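Small COPII coat GTPase SAR1 (Encephalitozoon cuniculi, PDB 6VS4) is a small GTPase of the ADP-ribosylation factor family, named for the COPII coat and built on a P-loop fold, modelled here with GDP and magnesium. Local coordinates at residues P140-M145 against A206-W211. Numbering follows the deposited sequence.
Sequences PVVVLM and ARAFKW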
loop_
_atom_site.group_PDB
_atom_site.type_symbol
_atom_site.label_atom_id
_atom_site.label_comp_id
_atom_site.label_asym_id
_atom_site.label_seq_id
_atom_site.Cartn_x
_atom_site.Cartn_y
_atom_site.Cartn_z
ATOM N N PRO A 140 25.008 28.417 -13.554
ATOM C CA PRO A 140 25.480 27.368 -12.645
ATOM C C PRO A 140 25.542 26.008 -13.334
ATOM O O PRO A 140 24.731 25.680 -14.202
ATOM C CB PRO A 140 24.435 27.375 -11.526
ATOM C CG PRO A 140 23.207 27.982 -12.153
ATOM C CD PRO A 140 23.725 28.997 -13.124
ATOM N N VAL A 141 26.529 25.215 -12.940
ATOM C CA VAL A 141 26.744 23.885 -13.498
ATOM C C VAL A 141 26.694 22.887 -12.351
ATOM O O VAL A 141 27.510 22.956 -11.425
ATOM C CB VAL A 141 28.087 23.776 -14.245
ATOM C CG1 VAL A 141 28.288 22.354 -14.759
ATOM C CG2 VAL A 141 28.164 24.779 -15.389
ATOM N N VAL A 142 25.747 21.965 -12.411
ATOM C CA VAL A 142 25.713 20.837 -11.492
ATOM C C VAL A 142 26.219 19.610 -12.239
ATOM O O VAL A 142 25.822 19.359 -13.385
ATOM C CB VAL A 142 24.305 20.628 -10.894
ATOM C CG1 VAL A 142 23.295 20.200 -11.939
ATOM C CG2 VAL A 142 24.368 19.618 -9.778
ATOM N N VAL A 143 27.151 18.890 -11.623
ATOM C CA VAL A 143 27.776 17.722 -12.228
ATOM C C VAL A 143 27.271 16.472 -11.520
ATOM O O VAL A 143 27.373 16.353 -10.292
ATOM C CB VAL A 143 29.307 17.806 -12.173
ATOM C CG1 VAL A 143 29.914 16.527 -12.712
ATOM C CG2 VAL A 143 29.778 18.986 -12.980
ATOM N N LEU A 144 26.723 15.544 -12.296
ATOM C CA LEU A 144 26.284 14.254 -11.787
ATOM C C LEU A 144 27.313 13.207 -12.184
ATOM O O LEU A 144 27.440 12.865 -13.360
ATOM C CB LEU A 144 24.897 13.900 -12.320
ATOM C CG LEU A 144 23.782 14.913 -11.995
ATOM C CD1 LEU A 144 22.418 14.450 -12.512
ATOM C CD2 LEU A 144 23.737 15.178 -10.514
ATOM N N MET A 145 28.078 12.732 -11.212
ATOM C CA MET A 145 28.903 11.546 -11.425
ATOM C C MET A 145 27.968 10.347 -11.303
ATOM O O MET A 145 27.546 9.978 -10.205
ATOM C CB MET A 145 30.056 11.497 -10.428
ATOM C CG MET A 145 31.048 12.654 -10.561
ATOM S SD MET A 145 32.137 12.537 -11.999
ATOM C CE MET A 145 33.152 13.998 -11.801
ATOM N N ALA A 206 18.053 14.624 -6.044
ATOM C CA ALA A 206 17.125 15.719 -5.763
ATOM C C ALA A 206 17.842 16.921 -5.156
ATOM O O ALA A 206 17.506 18.070 -5.467
ATOM C CB ALA A 206 16.010 15.249 -4.828
ATOM N N ARG A 207 18.851 16.685 -4.307
ATOM C CA ARG A 207 19.591 17.817 -3.755
ATOM C C ARG A 207 20.381 18.546 -4.835
ATOM O O ARG A 207 20.598 19.761 -4.727
ATOM C CB ARG A 207 20.526 17.363 -2.636
ATOM C CG ARG A 207 19.808 16.979 -1.352
ATOM C CD ARG A 207 20.783 16.796 -0.203
ATOM N NE ARG A 207 22.092 16.340 -0.664
ATOM C CZ ARG A 207 22.515 15.083 -0.600
ATOM N NH1 ARG A 207 21.734 14.143 -0.093
ATOM N NH2 ARG A 207 23.726 14.770 -1.041
ATOM N N ALA A 208 20.792 17.832 -5.890
ATOM C CA ALA A 208 21.480 18.488 -6.997
ATOM C C ALA A 208 20.563 19.486 -7.691
ATOM O O ALA A 208 20.983 20.601 -8.020
ATOM C CB ALA A 208 22.004 17.447 -7.987
ATOM N N PHE A 209 19.294 19.121 -7.894
ATOM C CA PHE A 209 18.357 20.057 -8.508
ATOM C C PHE A 209 18.010 21.209 -7.570
ATOM O O PHE A 209 17.827 22.344 -8.023
ATOM C CB PHE A 209 17.096 19.327 -8.956
ATOM C CG PHE A 209 17.265 18.585 -10.242
ATOM C CD1 PHE A 209 17.167 19.248 -11.453
ATOM C CD2 PHE A 209 17.526 17.224 -10.244
ATOM C CE1 PHE A 209 17.318 18.567 -12.647
ATOM C CE2 PHE A 209 17.678 16.537 -11.432
ATOM C CZ PHE A 209 17.575 17.210 -12.637
ATOM N N LYS A 210 17.908 20.945 -6.263
ATOM C CA LYS A 210 17.645 22.041 -5.333
ATOM C C LYS A 210 18.823 23.009 -5.281
ATOM O O LYS A 210 18.629 24.227 -5.212
ATOM C CB LYS A 210 17.308 21.502 -3.939
ATOM N N TRP A 211 20.053 22.491 -5.342
ATOM C CA TRP A 211 21.214 23.378 -5.393
ATOM C C TRP A 211 21.218 24.194 -6.680
ATOM O O TRP A 211 21.440 25.410 -6.652
ATOM C CB TRP A 211 22.506 22.565 -5.268
ATOM C CG TRP A 211 23.759 23.394 -5.351
ATOM C CD1 TRP A 211 24.424 23.977 -4.311
ATOM C CD2 TRP A 211 24.498 23.727 -6.535
ATOM N NE1 TRP A 211 25.530 24.648 -4.773
ATOM C CE2 TRP A 211 25.597 24.514 -6.135
ATOM C CE3 TRP A 211 24.337 23.436 -7.894
ATOM C CZ2 TRP A 211 26.531 25.016 -7.042
ATOM C CZ3 TRP A 211 25.262 23.940 -8.794
ATOM C CH2 TRP A 211 26.346 24.717 -8.363
#
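Ala-208 turns its methyl into the side chains of Val-142 and Leu-144, packing the C-terminal helix 204-223 on the central sheet of the P-loop GTPase fold. The axes of the short segments, strand 141-145 and helix 206-211, approach to 9.0 Å and run antiparallel, at 170°. The closest side-chain contacts are at Ala-208, whose CB lies 3.7 Å from Val-142 CG2 and 3.8 Å from Leu-144 CD2. Val-142 and Ala-208 also have the closest CA atoms, 6.6 Å apart. Val-142 CG2 is anti to its own backbone N, and CD2 is the Leu-144 branch that meets the methyl. Both side chains also touch Val-111 on the adjoining strand 109-115, continuing this apolar layer.

At Trp-211 the side-chain contacts are longer and the residue is partly open to solvent, although it buries the most surface in the contact. Its indole, with CG anti to the backbone N (chi1 178°), extends toward the start of the strand and meets it obliquely. CZ3 is 4.0 Å from Val-142 CB, while Pro-140 CB stays 4.5 Å from that same ring atom. The indole's closest approach is to backbone instead: Val-141 O lies 3.6 Å from Trp-211 CZ3.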